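Local atomic coordinates of succinate-semialdehyde dehydrogenase (NAD(P)(+)) (Marinobacter aquaeolei, PDB entry 3RH9), a protein that probably oxidises succinate semialdehyde to succinate with NAD(+) or NADP(+) as electron acceptor, as a member of the aldehyde dehydrogenase family. Residues H299-D304 against L398-E403; R295-E300 against I406-D411; P262-D267 against S418-A423; P372-G377 against V394-F399. All blocks are in the same frame, centred on the assembly; numbering follows the deposited sequence.

Contact 1 (H299-D304 against L398-E403); sequences HEKVAD and LFRTEE
With CG opposite the backbone N (chi1 -164°), the imidazole of His-299 swings across to Phe-399, whose CG sits between its own backbone N and carbonyl carbon (chi1 79°), a torsion that lays the phenyl ring alongside the histidine backbone. The two rings form a T-shaped pair: the imidazole edge points at the phenyl face, the centroids are 5.5 Å apart and the planes stand at 88°. His-299 CA lies over a phenyl face too, displaced toward the rim. The imidazole has other neighbours: the carbonyl O of Phe-399 sits over one of its faces, the carbonyl O of Arg-400 approaches its edge, close to the ring plane, and ND1 accepts the N-H of Lys-301 at 3.3 Å from somewhat out of that plane, which should limit rotation of the ring. Next to the aromatic pair, the N of Glu-300 donates to the O of Phe-399 (3.1 Å), continuing the parallel pairing in which His-299 faces Phe-399.

The solvent-facing side is charged. Arg-400, its chain bent, brings NH1 to OE1 of Glu-300 at 3.3 Å; this salt bridge is imperfectly aligned, since NH1 comes from above the carboxylate plane. The NZ of Lys-301 is 4.1 Å from NH2 of Arg-400, a like-charge neighbour that the carboxylate probably offsets. On the remaining flank CD2 of Leu-398 rests on CB of Ala-303. Two adjacent parallel strands, 295-299 and 393-399, thus end together and lead into helices 303-316 and 402-409 at the C-terminal edge of the sheet, as in alpha/beta folds.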
loop_
_atom_site.group_PDB
_atom_site.type_symbol
_atom_site.label_atom_id
_atom_site.label_comp_id
_atom_site.label_asym_id
_atom_site.label_seq_id
_atom_site.Cartn_x
_atom_site.Cartn_y
_atom_site.Cartn_z
ATOM N N HIS A 299 23.085 26.600 -9.884
ATOM C CA HIS A 299 24.341 26.938 -9.261
ATOM C C HIS A 299 24.761 28.379 -9.577
ATOM O O HIS A 299 24.661 28.841 -10.713
ATOM C CB HIS A 299 25.422 25.965 -9.703
ATOM C CG HIS A 299 26.633 25.998 -8.838
ATOM N ND1 HIS A 299 27.683 26.856 -9.067
ATOM C CD2 HIS A 299 26.951 25.296 -7.726
ATOM C CE1 HIS A 299 28.607 26.671 -8.141
ATOM N NE2 HIS A 299 28.188 25.730 -7.317
ATOM N N GLU A 300 25.246 29.081 -8.560
ATOM C CA GLU A 300 25.561 30.495 -8.705
ATOM C C GLU A 300 26.459 30.806 -9.901
ATOM O O GLU A 300 26.325 31.852 -10.517
ATOM C CB GLU A 300 26.160 31.045 -7.404
ATOM C CG GLU A 300 25.173 30.985 -6.251
ATOM C CD GLU A 300 25.660 31.647 -4.971
ATOM O OE1 GLU A 300 26.832 32.085 -4.920
ATOM O OE2 GLU A 300 24.851 31.724 -4.011
ATOM N N LYS A 301 27.363 29.895 -10.242
ATOM C CA LYS A 301 28.339 30.174 -11.299
ATOM C C LYS A 301 27.704 30.190 -12.678
ATOM O O LYS A 301 28.288 30.721 -13.615
ATOM C CB LYS A 301 29.516 29.190 -11.256
ATOM C CG LYS A 301 30.317 29.250 -9.962
ATOM C CD LYS A 301 31.657 28.519 -10.092
ATOM C CE LYS A 301 32.613 28.864 -8.938
ATOM N NZ LYS A 301 32.291 28.101 -7.698
ATOM N N VAL A 302 26.500 29.634 -12.792
ATOM C CA VAL A 302 25.833 29.504 -14.088
ATOM C C VAL A 302 24.412 30.081 -14.102
ATOM O O VAL A 302 23.692 29.992 -15.101
ATOM C CB VAL A 302 25.824 28.030 -14.559
ATOM C CG1 VAL A 302 27.256 27.556 -14.849
ATOM C CG2 VAL A 302 25.166 27.137 -13.497
ATOM N N ALA A 303 24.023 30.700 -12.993
ATOM C CA ALA A 303 22.683 31.281 -12.864
ATOM C C ALA A 303 22.348 32.302 -13.950
ATOM O O ALA A 303 21.312 32.191 -14.604
ATOM C CB ALA A 303 22.499 31.900 -11.476
ATOM N N ASP A 304 23.224 33.294 -14.123
ATOM C CA ASP A 304 23.016 34.362 -15.098
ATOM C C ASP A 304 22.916 33.850 -16.525
ATOM O O ASP A 304 21.982 34.183 -17.258
ATOM C CB ASP A 304 24.147 35.374 -15.012
ATOM C CG ASP A 304 23.958 36.348 -13.879
ATOM O OD1 ASP A 304 22.773 36.590 -13.532
ATOM O OD2 ASP A 304 24.978 36.867 -13.346
ATOM N N LEU A 398 18.996 30.031 -6.083
ATOM C CA LEU A 398 20.419 29.752 -6.248
ATOM C C LEU A 398 20.907 28.721 -5.248
ATOM O O LEU A 398 20.261 28.494 -4.232
ATOM C CB LEU A 398 21.247 31.032 -6.128
ATOM C CG LEU A 398 20.901 32.142 -7.118
ATOM C CD1 LEU A 398 21.892 33.279 -6.971
ATOM C CD2 LEU A 398 20.877 31.616 -8.545
ATOM N N PHE A 399 22.042 28.091 -5.551
ATOM C CA PHE A 399 22.727 27.227 -4.585
ATOM C C PHE A 399 24.222 27.048 -4.902
ATOM O O PHE A 399 24.674 27.311 -6.023
ATOM C CB PHE A 399 22.034 25.863 -4.494
ATOM C CG PHE A 399 22.372 24.934 -5.623
ATOM C CD1 PHE A 399 21.704 25.019 -6.829
ATOM C CD2 PHE A 399 23.358 23.973 -5.475
ATOM C CE1 PHE A 399 22.020 24.164 -7.865
ATOM C CE2 PHE A 399 23.671 23.120 -6.505
ATOM C CZ PHE A 399 23.010 23.217 -7.705
ATOM N N ARG A 400 24.983 26.586 -3.911
ATOM C CA ARG A 400 26.403 26.269 -4.109
ATOM C C ARG A 400 26.709 24.759 -4.040
ATOM O O ARG A 400 27.109 24.154 -5.032
ATOM C CB ARG A 400 27.284 27.004 -3.086
ATOM C CG ARG A 400 26.909 28.443 -2.805
ATOM C CD ARG A 400 27.699 29.403 -3.650
ATOM N NE ARG A 400 29.139 29.263 -3.447
ATOM C CZ ARG A 400 30.055 29.813 -4.241
ATOM N NH1 ARG A 400 29.672 30.542 -5.280
ATOM N NH2 ARG A 400 31.346 29.630 -4.006
ATOM N N THR A 401 26.523 24.159 -2.867
ATOM C CA THR A 401 26.995 22.794 -2.633
ATOM C C THR A 401 26.005 21.681 -2.972
ATOM O O THR A 401 24.796 21.877 -2.966
ATOM C CB THR A 401 27.408 22.584 -1.172
ATOM O OG1 THR A 401 26.232 22.422 -0.367
ATOM C CG2 THR A 401 28.204 23.761 -0.679
ATOM N N GLU A 402 26.546 20.497 -3.241
ATOM C CA GLU A 402 25.735 19.308 -3.478
ATOM C C GLU A 402 24.809 19.028 -2.297
ATOM O O GLU A 402 23.606 18.880 -2.473
ATOM C CB GLU A 402 26.627 18.090 -3.740
ATOM C CG GLU A 402 25.875 16.771 -3.821
ATOM C CD GLU A 402 26.786 15.586 -4.114
ATOM O OE1 GLU A 402 27.777 15.769 -4.853
ATOM O OE2 GLU A 402 26.507 14.467 -3.614
ATOM N N GLU A 403 25.373 18.955 -1.096
ATOM C CA GLU A 403 24.588 18.614 0.079
ATOM C C GLU A 403 23.497 19.647 0.348
ATOM O O GLU A 403 22.368 19.293 0.666
ATOM C CB GLU A 403 25.478 18.410 1.310
ATOM C CG GLU A 403 26.722 19.298 1.326
ATOM C CD GLU A 403 27.817 18.797 0.375
ATOM O OE1 GLU A 403 28.000 17.554 0.277
ATOM O OE2 GLU A 403 28.494 19.642 -0.265
#

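Contact 2 (R295-E300 against I406-D411); sequences RIFVHE and IDAGND
Hydrogen bonding centres on Arg-295, whose guanidinium meets two successive carbonyls in the last turn of helix 402-409. NH2 donates to the O of Gly-409 at 3.1 Å, with the acceptor near the guanidinium plane and the bond fairly straight (156°). NH1 makes a weak, bent bond of 3.0 Å to the O of Ala-408, which also receives the N-H of Asp-411. The kink at chi3 (-57°) turns the end of the chain toward these oxygens. The main polar partner of Arg-295 lies outside the helix: NH2 also donates to the O of Asn-260. Because the carbonyl end of a helix carries partial negative charge, the cation is probably favoured here electrostatically as well.

Strand 295-299 is part of the twisted alpha/beta sheet of the aldehyde dehydrogenase catalytic domain, and this helix packs on it: the helix links parallel strands 393-399 and 417-421 in a beta-alpha-beta crossover that passes over strands 295-299 and 262-265. A leucine in place of Arg-295 removes these donors, which would probably leave the helix end, and the O of Asn-260, less firmly tied to the sheet.

Aromatic and apolar packing completes the contact. CE1 of Phe-297 stands 4.0 Å above the guanidinium plane of Arg-295, toward its rim, and Tyr-385 adds a cation-pi interaction. Farther round the same phenyl ring, CE2 touches CB of Ala-408 at 3.6 Å.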
loop_
_atom_site.group_PDB
_atom_site.type_symbol
_atom_site.label_atom_id
_atom_site.label_comp_id
_atom_site.label_asym_id
_atom_site.label_seq_id
_atom_site.Cartn_x
_atom_site.Cartn_y
_atom_site.Cartn_z
ATOM N N ARG A 295 10.452 24.082 -8.549
ATOM C CA ARG A 295 11.583 24.835 -8.021
ATOM C C ARG A 295 12.802 24.558 -8.889
ATOM O O ARG A 295 13.223 23.411 -9.027
ATOM C CB ARG A 295 11.843 24.436 -6.571
ATOM C CG ARG A 295 10.821 24.986 -5.612
ATOM C CD ARG A 295 10.946 24.364 -4.264
ATOM N NE ARG A 295 10.825 22.913 -4.353
ATOM C CZ ARG A 295 11.374 22.073 -3.482
ATOM N NH1 ARG A 295 12.075 22.561 -2.473
ATOM N NH2 ARG A 295 11.238 20.756 -3.624
ATOM N N ILE A 296 13.352 25.593 -9.514
ATOM C CA ILE A 296 14.542 25.412 -10.343
ATOM C C ILE A 296 15.764 25.873 -9.572
ATOM O O ILE A 296 15.968 27.061 -9.365
ATOM C CB ILE A 296 14.457 26.156 -11.696
ATOM C CG1 ILE A 296 13.404 25.533 -12.617
ATOM C CG2 ILE A 296 15.785 26.108 -12.399
ATOM C CD1 ILE A 296 12.005 25.823 -12.222
ATOM N N PHE A 297 16.563 24.921 -9.116
ATOM C CA PHE A 297 17.775 25.249 -8.392
ATOM C C PHE A 297 18.938 25.366 -9.369
ATOM O O PHE A 297 19.257 24.419 -10.082
ATOM C CB PHE A 297 18.078 24.187 -7.338
ATOM C CG PHE A 297 17.136 24.204 -6.170
ATOM C CD1 PHE A 297 16.002 23.404 -6.166
ATOM C CD2 PHE A 297 17.387 25.008 -5.069
ATOM C CE1 PHE A 297 15.137 23.405 -5.087
ATOM C CE2 PHE A 297 16.529 25.016 -3.992
ATOM C CZ PHE A 297 15.396 24.211 -4.002
ATOM N N VAL A 298 19.566 26.537 -9.407
ATOM C CA VAL A 298 20.709 26.741 -10.277
ATOM C C VAL A 298 21.958 27.189 -9.516
ATOM O O VAL A 298 21.903 28.035 -8.618
ATOM C CB VAL A 298 20.392 27.724 -11.397
ATOM C CG1 VAL A 298 21.608 27.894 -12.288
ATOM C CG2 VAL A 298 19.219 27.210 -12.199
ATOM N N HIS A 299 23.085 26.600 -9.884
ATOM C CA HIS A 299 24.341 26.938 -9.261
ATOM C C HIS A 299 24.761 28.379 -9.577
ATOM O O HIS A 299 24.661 28.841 -10.713
ATOM C CB HIS A 299 25.422 25.965 -9.703
ATOM C CG HIS A 299 26.633 25.998 -8.838
ATOM N ND1 HIS A 299 27.683 26.856 -9.067
ATOM C CD2 HIS A 299 26.951 25.296 -7.726
ATOM C CE1 HIS A 299 28.607 26.671 -8.141
ATOM N NE2 HIS A 299 28.188 25.730 -7.317
ATOM N N GLU A 300 25.246 29.081 -8.560
ATOM C CA GLU A 300 25.561 30.495 -8.705
ATOM C C GLU A 300 26.459 30.806 -9.901
ATOM O O GLU A 300 26.325 31.852 -10.517
ATOM C CB GLU A 300 26.160 31.045 -7.404
ATOM C CG GLU A 300 25.173 30.985 -6.251
ATOM C CD GLU A 300 25.660 31.647 -4.971
ATOM O OE1 GLU A 300 26.832 32.085 -4.920
ATOM O OE2 GLU A 300 24.851 31.724 -4.011
ATOM N N ILE A 406 20.526 19.180 -2.090
ATOM C CA ILE A 406 19.766 17.964 -1.806
ATOM C C ILE A 406 18.829 18.194 -0.615
ATOM O O ILE A 406 17.657 17.832 -0.672
ATOM C CB ILE A 406 20.661 16.751 -1.536
ATOM C CG1 ILE A 406 21.214 16.197 -2.850
ATOM C CG2 ILE A 406 19.885 15.679 -0.778
ATOM C CD1 ILE A 406 22.347 15.209 -2.655
ATOM N N ASP A 407 19.324 18.812 0.455
ATOM C CA ASP A 407 18.436 19.137 1.559
ATOM C C ASP A 407 17.365 20.108 1.066
ATOM O O ASP A 407 16.212 20.035 1.478
ATOM C CB ASP A 407 19.198 19.711 2.755
ATOM C CG ASP A 407 20.018 18.653 3.487
ATOM O OD1 ASP A 407 19.799 17.443 3.248
ATOM O OD2 ASP A 407 20.896 19.019 4.300
ATOM N N ALA A 408 17.748 21.002 0.162
ATOM C CA ALA A 408 16.832 22.008 -0.320
ATOM C C ALA A 408 15.718 21.339 -1.110
ATOM O O ALA A 408 14.552 21.690 -0.961
ATOM C CB ALA A 408 17.563 23.013 -1.165
ATOM N N GLY A 409 16.086 20.360 -1.936
ATOM C CA GLY A 409 15.122 19.630 -2.738
ATOM C C GLY A 409 14.148 18.823 -1.902
ATOM O O GLY A 409 12.989 18.630 -2.284
ATOM N N ASN A 410 14.616 18.347 -0.756
ATOM C CA ASN A 410 13.795 17.512 0.099
ATOM C C ASN A 410 12.957 18.351 1.048
ATOM O O ASN A 410 12.171 17.817 1.837
ATOM C CB ASN A 410 14.658 16.535 0.893
ATOM C CG ASN A 410 15.227 15.424 0.039
ATOM O OD1 ASN A 410 16.300 14.895 0.327
ATOM N ND2 ASN A 410 14.508 15.052 -1.008
ATOM N N ASP A 411 13.120 19.666 0.965
ATOM C CA ASP A 411 12.494 20.576 1.915
ATOM C C ASP A 411 11.030 20.823 1.528
ATOM O O ASP A 411 10.644 21.916 1.110
ATOM C CB ASP A 411 13.298 21.869 1.967
ATOM C CG ASP A 411 12.662 22.916 2.845
ATOM O OD1 ASP A 411 12.105 22.543 3.909
ATOM O OD2 ASP A 411 12.715 24.106 2.462
#

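Contact 3 (P262-D267 against S418-A423); sequences PFIVFD and SYVFTA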
loop_
_atom_site.group_PDB
_atom_site.type_symbol
_atom_site.label_atom_id
_atom_site.label_comp_id
_atom_site.label_asym_id
_atom_site.label_seq_id
_atom_site.Cartn_x
_atom_site.Cartn_y
_atom_site.Cartn_z
ATOM N N PRO A 262 11.752 19.624 -7.654
ATOM C CA PRO A 262 12.980 20.405 -7.744
ATOM C C PRO A 262 13.706 20.007 -9.020
ATOM O O PRO A 262 13.899 18.822 -9.257
ATOM C CB PRO A 262 13.787 19.923 -6.542
ATOM C CG PRO A 262 13.058 18.722 -6.005
ATOM C CD PRO A 262 11.991 18.351 -6.963
ATOM N N PHE A 263 14.081 20.988 -9.834
ATOM C CA PHE A 263 14.809 20.756 -11.083
ATOM C C PHE A 263 16.176 21.403 -10.896
ATOM O O PHE A 263 16.288 22.625 -10.880
ATOM C CB PHE A 263 14.042 21.410 -12.222
ATOM C CG PHE A 263 14.635 21.193 -13.584
ATOM C CD1 PHE A 263 15.745 21.915 -14.004
ATOM C CD2 PHE A 263 14.039 20.322 -14.480
ATOM C CE1 PHE A 263 16.280 21.729 -15.276
ATOM C CE2 PHE A 263 14.576 20.146 -15.759
ATOM C CZ PHE A 263 15.692 20.851 -16.149
ATOM N N ILE A 264 17.206 20.580 -10.723
ATOM C CA ILE A 264 18.491 21.042 -10.202
ATOM C C ILE A 264 19.574 21.105 -11.273
ATOM O O ILE A 264 19.746 20.149 -12.027
ATOM C CB ILE A 264 18.967 20.117 -9.059
ATOM C CG1 ILE A 264 17.960 20.135 -7.907
ATOM C CG2 ILE A 264 20.340 20.534 -8.576
ATOM C CD1 ILE A 264 18.210 19.077 -6.888
ATOM N N VAL A 265 20.305 22.219 -11.336
ATOM C CA VAL A 265 21.326 22.403 -12.371
ATOM C C VAL A 265 22.726 22.755 -11.858
ATOM O O VAL A 265 22.979 23.874 -11.430
ATOM C CB VAL A 265 20.917 23.495 -13.369
ATOM C CG1 VAL A 265 21.965 23.613 -14.459
ATOM C CG2 VAL A 265 19.540 23.208 -13.959
ATOM N N PHE A 266 23.652 21.813 -11.940
ATOM C CA PHE A 266 25.011 22.078 -11.473
ATOM C C PHE A 266 25.860 22.954 -12.418
ATOM O O PHE A 266 25.554 23.077 -13.609
ATOM C CB PHE A 266 25.717 20.773 -11.088
ATOM C CG PHE A 266 25.294 20.256 -9.749
ATOM C CD1 PHE A 266 25.912 20.695 -8.600
ATOM C CD2 PHE A 266 24.235 19.378 -9.631
ATOM C CE1 PHE A 266 25.509 20.237 -7.363
ATOM C CE2 PHE A 266 23.827 18.923 -8.390
ATOM C CZ PHE A 266 24.470 19.353 -7.261
ATOM N N ASP A 267 26.896 23.586 -11.860
ATOM C CA ASP A 267 27.816 24.438 -12.626
ATOM C C ASP A 267 28.600 23.688 -13.707
ATOM O O ASP A 267 29.092 24.289 -14.652
ATOM C CB ASP A 267 28.795 25.166 -11.697
ATOM C CG ASP A 267 29.461 24.235 -10.694
ATOM O OD1 ASP A 267 29.160 23.018 -10.710
ATOM O OD2 ASP A 267 30.285 24.724 -9.880
ATOM N N SER A 418 11.558 14.803 -9.569
ATOM C CA SER A 418 12.744 15.622 -9.340
ATOM C C SER A 418 13.734 15.444 -10.496
ATOM O O SER A 418 13.667 14.465 -11.232
ATOM C CB SER A 418 13.411 15.270 -8.012
ATOM O OG SER A 418 13.579 13.872 -7.880
ATOM N N TYR A 419 14.641 16.395 -10.681
ATOM C CA TYR A 419 15.544 16.327 -11.827
ATOM C C TYR A 419 16.884 16.920 -11.489
ATOM O O TYR A 419 16.964 17.932 -10.789
ATOM C CB TYR A 419 14.953 17.069 -13.016
ATOM C CG TYR A 419 13.540 16.677 -13.288
ATOM C CD1 TYR A 419 13.244 15.613 -14.134
ATOM C CD2 TYR A 419 12.488 17.351 -12.681
ATOM C CE1 TYR A 419 11.940 15.239 -14.376
ATOM C CE2 TYR A 419 11.180 16.976 -12.916
ATOM C CZ TYR A 419 10.923 15.926 -13.762
ATOM O OH TYR A 419 9.633 15.573 -14.001
ATOM N N VAL A 420 17.940 16.295 -11.988
ATOM C CA VAL A 420 19.273 16.798 -11.724
ATOM C C VAL A 420 20.143 16.747 -12.972
ATOM O O VAL A 420 20.196 15.725 -13.667
ATOM C CB VAL A 420 19.938 16.022 -10.584
ATOM C CG1 VAL A 420 20.113 14.555 -10.972
ATOM C CG2 VAL A 420 21.264 16.676 -10.203
ATOM N N PHE A 421 20.807 17.865 -13.261
ATOM C CA PHE A 421 21.732 17.945 -14.386
ATOM C C PHE A 421 23.127 18.190 -13.884
ATOM O O PHE A 421 23.350 19.083 -13.077
ATOM C CB PHE A 421 21.332 19.051 -15.355
ATOM C CG PHE A 421 20.104 18.739 -16.148
ATOM C CD1 PHE A 421 18.861 18.701 -15.541
ATOM C CD2 PHE A 421 20.188 18.479 -17.504
ATOM C CE1 PHE A 421 17.732 18.415 -16.276
ATOM C CE2 PHE A 421 19.054 18.198 -18.242
ATOM C CZ PHE A 421 17.829 18.165 -17.628
ATOM N N THR A 422 24.069 17.398 -14.370
ATOM C CA THR A 422 25.436 17.499 -13.900
ATOM C C THR A 422 26.329 16.598 -14.741
ATOM O O THR A 422 25.983 15.459 -15.021
ATOM C CB THR A 422 25.525 17.129 -12.393
ATOM O OG1 THR A 422 26.858 17.311 -11.906
ATOM C CG2 THR A 422 25.094 15.688 -12.166
ATOM N N ALA A 423 27.473 17.120 -15.161
ATOM C CA ALA A 423 28.420 16.337 -15.944
ATOM C C ALA A 423 29.062 15.272 -15.066
ATOM O O ALA A 423 29.578 14.274 -15.565
ATOM C CB ALA A 423 29.495 17.245 -16.563
#
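Strands 262-265 and 418-421 run parallel, their axes 4.5 Å apart and only 4° divergent, with Phe-263, Ile-264 and Val-265 paired with Tyr-419, Val-420 and Phe-421 through four backbone bonds: Tyr-419 N to Pro-262 O (2.9 Å), Ile-264 N to Tyr-419 O, Phe-421 N to Ile-264 O, and Phe-266 N to Phe-421 O (3.0 Å).

One face carries an aromatic cluster. Phe-263 extends with CG opposite the backbone N (chi1 -177°), which brings its ring against both Tyr-419 and Phe-421. Its CD2 touches CB of Tyr-419 at 3.7 Å, while its ring lies oblique to that of Phe-421, centroids 5.0 Å apart and planes at 32°. Helix 271-283 covers this face through Leu-278, Ala-274 and Asn-277. Replacing Phe-263 by an alanine would probably leave a gap beside CB of Tyr-419 and the ring of Phe-421, facing helix 271-283, and deprive both of their shared neighbour. The Tyr-419 hydroxyl bonds to the O of Val-291.

On the other face lie Ile-264 and Val-420, with Val-431 of helix 425-434 against the valine. A largely parallel sheet with helices on both faces is the alpha/beta architecture of this family's catalytic domain, and strand 262-265 is an interior strand flanked by 295-299 and 417-421. Just past strand 262-265, the Phe-266 ring turns its edge to CG2 of Val-420, which lies in the ring plane (CE2, 3.9 Å). Beside that ring runs Thr-422, pointing the same way; its OG1 bonds to Asp-268.

Contact 4 (P372-G377 against V394-F399); sequences PTVVQG and VPMALF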
loop_
_atom_site.group_PDB
_atom_site.type_symbol
_atom_site.label_atom_id
_atom_site.label_comp_id
_atom_site.label_asym_id
_atom_site.label_seq_id
_atom_site.Cartn_x
_atom_site.Cartn_y
_atom_site.Cartn_z
ATOM N N PRO A 372 4.282 32.561 -20.482
ATOM C CA PRO A 372 5.430 31.908 -19.873
ATOM C C PRO A 372 6.297 32.946 -19.186
ATOM O O PRO A 372 6.655 33.923 -19.821
ATOM C CB PRO A 372 6.152 31.311 -21.078
ATOM C CG PRO A 372 5.100 31.172 -22.112
ATOM C CD PRO A 372 4.234 32.353 -21.934
ATOM N N THR A 373 6.618 32.726 -17.915
ATOM C CA THR A 373 7.294 33.712 -17.085
ATOM C C THR A 373 8.484 33.120 -16.358
ATOM O O THR A 373 8.491 31.937 -16.015
ATOM C CB THR A 373 6.347 34.259 -16.018
ATOM O OG1 THR A 373 5.175 34.787 -16.645
ATOM C CG2 THR A 373 7.018 35.352 -15.241
ATOM N N VAL A 374 9.486 33.955 -16.103
ATOM C CA VAL A 374 10.706 33.505 -15.445
ATOM C C VAL A 374 11.173 34.490 -14.374
ATOM O O VAL A 374 11.538 35.627 -14.682
ATOM C CB VAL A 374 11.849 33.353 -16.458
ATOM C CG1 VAL A 374 13.149 33.195 -15.729
ATOM C CG2 VAL A 374 11.603 32.178 -17.393
ATOM N N VAL A 375 11.183 34.068 -13.119
ATOM C CA VAL A 375 11.678 34.960 -12.085
ATOM C C VAL A 375 12.957 34.439 -11.460
ATOM O O VAL A 375 13.127 33.234 -11.284
ATOM C CB VAL A 375 10.629 35.248 -10.979
ATOM C CG1 VAL A 375 9.434 35.942 -11.566
ATOM C CG2 VAL A 375 10.229 33.964 -10.255
ATOM N N GLN A 376 13.848 35.361 -11.116
ATOM C CA GLN A 376 15.087 34.993 -10.462
ATOM C C GLN A 376 15.157 35.612 -9.070
ATOM O O GLN A 376 14.533 36.631 -8.798
ATOM C CB GLN A 376 16.285 35.410 -11.309
ATOM C CG GLN A 376 17.522 34.593 -10.991
ATOM C CD GLN A 376 18.596 34.652 -12.072
ATOM O OE1 GLN A 376 18.389 35.212 -13.161
ATOM N NE2 GLN A 376 19.757 34.065 -11.772
ATOM N N GLY A 377 15.893 34.967 -8.182
ATOM C CA GLY A 377 16.063 35.466 -6.832
ATOM C C GLY A 377 15.086 34.885 -5.828
ATOM O O GLY A 377 14.700 35.561 -4.872
ATOM N N VAL A 394 8.337 29.942 -13.866
ATOM C CA VAL A 394 9.612 29.274 -13.629
ATOM C C VAL A 394 10.420 30.015 -12.582
ATOM O O VAL A 394 11.060 31.016 -12.894
ATOM C CB VAL A 394 10.462 29.189 -14.911
ATOM C CG1 VAL A 394 11.817 28.527 -14.605
ATOM C CG2 VAL A 394 9.706 28.462 -16.022
ATOM N N PRO A 395 10.389 29.537 -11.332
ATOM C CA PRO A 395 11.072 30.247 -10.243
ATOM C C PRO A 395 12.494 29.729 -9.968
ATOM O O PRO A 395 12.693 28.537 -9.725
ATOM C CB PRO A 395 10.151 30.011 -9.038
ATOM C CG PRO A 395 8.905 29.355 -9.605
ATOM C CD PRO A 395 9.382 28.611 -10.813
HETATM N N MSE A 396 13.471 30.632 -10.006
HETATM C CA MSE A 396 14.869 30.239 -9.932
HETATM C C MSE A 396 15.502 30.557 -8.582
HETATM O O MSE A 396 15.528 31.713 -8.152
HETATM C CB MSE A 396 15.652 30.923 -11.038
HETATM C CG MSE A 396 15.154 30.627 -12.440
HETATM SE SE MSE A 396 16.528 31.172 -13.730
HETATM C CE MSE A 396 15.474 31.378 -15.335
ATOM N N ALA A 397 16.009 29.524 -7.914
ATOM C CA ALA A 397 16.659 29.676 -6.616
ATOM C C ALA A 397 18.113 29.356 -6.800
ATOM O O ALA A 397 18.442 28.487 -7.588
ATOM C CB ALA A 397 16.056 28.719 -5.625
ATOM N N LEU A 398 18.996 30.031 -6.083
ATOM C CA LEU A 398 20.419 29.752 -6.248
ATOM C C LEU A 398 20.907 28.721 -5.248
ATOM O O LEU A 398 20.261 28.494 -4.232
ATOM C CB LEU A 398 21.247 31.032 -6.128
ATOM C CG LEU A 398 20.901 32.142 -7.118
ATOM C CD1 LEU A 398 21.892 33.279 -6.971
ATOM C CD2 LEU A 398 20.877 31.616 -8.545
ATOM N N PHE A 399 22.042 28.091 -5.551
ATOM C CA PHE A 399 22.727 27.227 -4.585
ATOM C C PHE A 399 24.222 27.048 -4.902
ATOM O O PHE A 399 24.674 27.311 -6.023
ATOM C CB PHE A 399 22.034 25.863 -4.494
ATOM C CG PHE A 399 22.372 24.934 -5.623
ATOM C CD1 PHE A 399 21.704 25.019 -6.829
ATOM C CD2 PHE A 399 23.358 23.973 -5.475
ATOM C CE1 PHE A 399 22.020 24.164 -7.865
ATOM C CE2 PHE A 399 23.671 23.120 -6.505
ATOM C CZ PHE A 399 23.010 23.217 -7.705
#
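Val-374 and Val-394 belong to the buried, regularly bonded part of this contact, side by side and pointing the same way, with CG2 of Val-374 4.0 Å from CB of Val-394. On the other face, also buried, CG2 of Val-375 lies 4.1 Å from CB of Pro-395. The backbones match this packing: Val-394 N donates to Thr-373 O, Val-375 N to Val-394 O (3.1 Å), and Met-396 N to Val-375 O (2.9 Å). Pro-395, which has no N-H, falls at a position that donates nothing to strand 373-376.

Strands 373-376 and 393-399, neighbours in the sheet and joined through helix 383-386, make a beta-alpha-beta unit, their segment axes 19° apart. Strand 354-357 lies on the far side of 373-376 and runs antiparallel to it, an edge strand of the sheet within this chain.

Toward the C-terminal end of strand 373-376 the pairing slackens and solvent comes in. The bond from Gly-377 N to Met-396 O is weak and long (3.3 Å). Gly-377 is exposed, and its backbone (phi 94°, psi 32°) would press a CB against the preceding carbonyl, which calls for glycine. CB of Met-396, modelled as selenomethionine, meets CG of Gln-376 at 4.1 Å, the two chains crossing at a slant, while NE2 of the partly exposed Gln-376 comes only to 4.2 Å from CD2 of the exposed Leu-398.

All four contacts sample one sheet, in which strands 373-376, 393-399, 295-299, 262-265 and 417-421 follow in that order. Contact 4 and contact 3 lie toward opposite edges of the sheet, their centres about 14 Å apart, and contacts 1 and 2 lie between, about 9 Å from each other. Backbone bonds bridge neighbours: Phe-399 N to Val-298 O at 3.1 Å joins contact 1 to contact 2, and Phe-263 N to Arg-295 O at 2.7 Å joins contact 3 to contact 2. Phe-399 meets Phe-266 edge-to-face, tying contact 1 to contact 3. Contacts 1, 2 and 4 lie away from the predicted active-site Glu-256; in contact 3 the Tyr-419 side chain is about 11 Å from the Glu-256 side chain, too far to touch.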